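Local atomic coordinates of pyrethroid hydrolase (Sphingobium faniae, PDB entry 5Y5R), a protein that hydrolyses the ester bond of pyrethroid insecticides such as permethrin and cypermethrin, splitting them into a cyclopropanecarboxylic acid and an alcohol. Residues D37-T42 and M54-R59. Numbering follows the deposited sequence.
Sequences DLTGHT and MEHYTR
His-41 NE2 and Tyr-57 OH are joined by a hydrogen bond of 2.7 Å in which either could be the donor, and which is bent, at 131°; the phenol oxygen meets the imidazole obliquely, while NE2 sits at the phenol's edge, near its plane. Histidine suits the place because its ring carries two nitrogens for two polar partners: ND1 is hydrogen-bonded to the carbonyl of Asn-14. Tyr-57 OH has a further partner in NE2 of Gln-174. Thr-39 grips the end of helix 54-57 twice. Its backbone N donates to Tyr-57 O at 3.3 Å, and its OG1 donates to His-56 O at 2.8 Å, tilted from that carbonyl's plane. Threonine's two branches divide the work: with OG1 beside the backbone N (chi1 -61°), CG2 stands anti to it and lies over one face of the His-56 ring, 3.4 Å from His-56 NE2, while His-56 ND1 is hydrogen-bonded to the backbone N of Val-52. In this alpha/beta-hydrolase fold the contact ties the loop after strand 32-34 to the short helix 54-57. A type II turn from Leu-38 to His-41 brings both side chains to Tyr-57, and Gly-40 accepts its positive phi of 87°, where a CB would crowd the preceding carbonyl. Tyrosine combines a hydroxyl with a face for Leu-38, whose CB lies over the Tyr-57 ring, 4.2 Å from its centroid; leucine's branching brings Leu-38 CD1 within 3.5 Å of Tyr-57 CE2. A phenylalanine in place of Tyr-57 could keep this apolar contact but would probably leave His-41 NE2 and Gln-174 without their shared oxygen. Beyond the ring, Leu-38 also packs on Val-61 and Ser-83.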
loop_
_atom_site.group_PDB
_atom_site.type_symbol
_atom_site.label_atom_id
_atom_site.label_comp_id
_atom_site.label_asym_id
_atom_site.label_seq_id
_atom_site.Cartn_x
_atom_site.Cartn_y
_atom_site.Cartn_z
ATOM N N ASP A 37 2.638 3.009 -11.581
ATOM C CA ASP A 37 3.716 3.659 -10.840
ATOM C C ASP A 37 3.227 4.981 -10.241
ATOM O O ASP A 37 2.684 5.834 -10.946
ATOM C CB ASP A 37 4.898 3.913 -11.777
ATOM C CG ASP A 37 5.607 2.643 -12.221
ATOM O OD1 ASP A 37 5.466 1.565 -11.578
ATOM O OD2 ASP A 37 6.291 2.711 -13.268
ATOM N N LEU A 38 3.422 5.176 -8.941
ATOM C CA LEU A 38 3.148 6.508 -8.430
ATOM C C LEU A 38 4.242 7.458 -8.942
ATOM O O LEU A 38 5.172 7.047 -9.634
ATOM C CB LEU A 38 3.027 6.491 -6.894
ATOM C CG LEU A 38 1.805 5.756 -6.304
ATOM C CD1 LEU A 38 1.682 5.878 -4.771
ATOM C CD2 LEU A 38 0.553 6.303 -6.898
ATOM N N THR A 39 4.051 8.748 -8.708
ATOM C CA THR A 39 5.006 9.736 -9.188
ATOM C C THR A 39 6.365 9.507 -8.546
ATOM O O THR A 39 6.460 9.204 -7.352
ATOM C CB THR A 39 4.483 11.141 -8.901
ATOM O OG1 THR A 39 3.238 11.311 -9.586
ATOM C CG2 THR A 39 5.467 12.210 -9.342
ATOM N N GLY A 40 7.420 9.572 -9.364
ATOM C CA GLY A 40 8.771 9.300 -8.914
ATOM C C GLY A 40 9.155 7.842 -8.968
ATOM O O GLY A 40 10.286 7.499 -8.615
ATOM N N HIS A 41 8.241 6.959 -9.352
ATOM C CA HIS A 41 8.519 5.531 -9.335
ATOM C C HIS A 41 8.761 4.958 -10.727
ATOM O O HIS A 41 8.784 3.729 -10.888
ATOM C CB HIS A 41 7.378 4.798 -8.607
ATOM C CG HIS A 41 7.369 5.037 -7.129
ATOM N ND1 HIS A 41 7.872 4.127 -6.225
ATOM C CD2 HIS A 41 7.032 6.130 -6.410
ATOM C CE1 HIS A 41 7.793 4.630 -5.006
ATOM N NE2 HIS A 41 7.283 5.842 -5.090
ATOM N N THR A 42 8.965 5.799 -11.733
ATOM C CA THR A 42 9.278 5.310 -13.076
ATOM C C THR A 42 10.658 5.782 -13.509
ATOM O O THR A 42 10.874 7.000 -13.635
ATOM C CB THR A 42 8.193 5.774 -14.041
ATOM O OG1 THR A 42 6.918 5.447 -13.472
ATOM C CG2 THR A 42 8.354 5.113 -15.405
HETATM N N MSE A 54 1.174 15.201 -1.904
HETATM C CA MSE A 54 0.435 13.963 -2.115
HETATM C C MSE A 54 -0.465 14.011 -3.330
HETATM O O MSE A 54 -0.638 13.002 -3.999
HETATM C CB MSE A 54 -0.389 13.617 -0.880
HETATM C CG MSE A 54 0.485 13.065 0.249
HETATM SE SE MSE A 54 1.253 11.330 -0.181
HETATM C CE MSE A 54 -0.335 10.180 0.223
ATOM N N GLU A 55 -1.075 15.170 -3.572
ATOM C CA GLU A 55 -1.875 15.332 -4.775
ATOM C C GLU A 55 -1.040 14.991 -5.991
ATOM O O GLU A 55 -1.521 14.342 -6.926
ATOM C CB GLU A 55 -2.395 16.775 -4.894
ATOM C CG GLU A 55 -3.318 17.009 -6.123
ATOM C CD GLU A 55 -2.564 17.091 -7.456
ATOM O OE1 GLU A 55 -1.376 17.487 -7.427
ATOM O OE2 GLU A 55 -3.125 16.677 -8.515
ATOM N N HIS A 56 0.234 15.406 -5.970
ATOM C CA HIS A 56 1.173 15.089 -7.039
ATOM C C HIS A 56 1.553 13.619 -7.033
ATOM O O HIS A 56 1.608 12.980 -8.089
ATOM C CB HIS A 56 2.433 15.938 -6.885
ATOM C CG HIS A 56 3.403 15.773 -8.009
ATOM N ND1 HIS A 56 4.755 15.988 -7.857
ATOM C CD2 HIS A 56 3.218 15.424 -9.304
ATOM C CE1 HIS A 56 5.365 15.773 -9.008
ATOM N NE2 HIS A 56 4.454 15.429 -9.904
ATOM N N TYR A 57 1.895 13.091 -5.845
ATOM C CA TYR A 57 2.294 11.689 -5.711
ATOM C C TYR A 57 1.201 10.752 -6.225
ATOM O O TYR A 57 1.497 9.762 -6.899
ATOM C CB TYR A 57 2.607 11.377 -4.229
ATOM C CG TYR A 57 3.381 10.093 -3.959
ATOM C CD1 TYR A 57 4.619 9.869 -4.555
ATOM C CD2 TYR A 57 2.918 9.137 -3.049
ATOM C CE1 TYR A 57 5.322 8.724 -4.322
ATOM C CE2 TYR A 57 3.655 7.971 -2.802
ATOM C CZ TYR A 57 4.836 7.771 -3.452
ATOM O OH TYR A 57 5.586 6.638 -3.191
ATOM N N THR A 58 -0.063 11.049 -5.917
ATOM C CA THR A 58 -1.159 10.130 -6.191
ATOM C C THR A 58 -1.837 10.412 -7.528
ATOM O O THR A 58 -2.855 9.779 -7.851
ATOM C CB THR A 58 -2.198 10.191 -5.064
ATOM O OG1 THR A 58 -2.568 11.548 -4.769
ATOM C CG2 THR A 58 -1.597 9.611 -3.798
ATOM N N ARG A 59 -1.273 11.309 -8.333
ATOM C CA ARG A 59 -1.987 11.765 -9.522
ATOM C C ARG A 59 -2.125 10.690 -10.600
ATOM O O ARG A 59 -3.155 10.661 -11.289
ATOM C CB ARG A 59 -1.291 13.022 -10.083
ATOM C CG ARG A 59 -2.046 13.743 -11.202
ATOM C CD ARG A 59 -1.691 15.225 -11.221
ATOM N NE ARG A 59 -0.318 15.541 -11.618
ATOM C CZ ARG A 59 0.304 16.667 -11.266
ATOM N NH1 ARG A 59 -0.317 17.558 -10.481
ATOM N NH2 ARG A 59 1.550 16.897 -11.673
#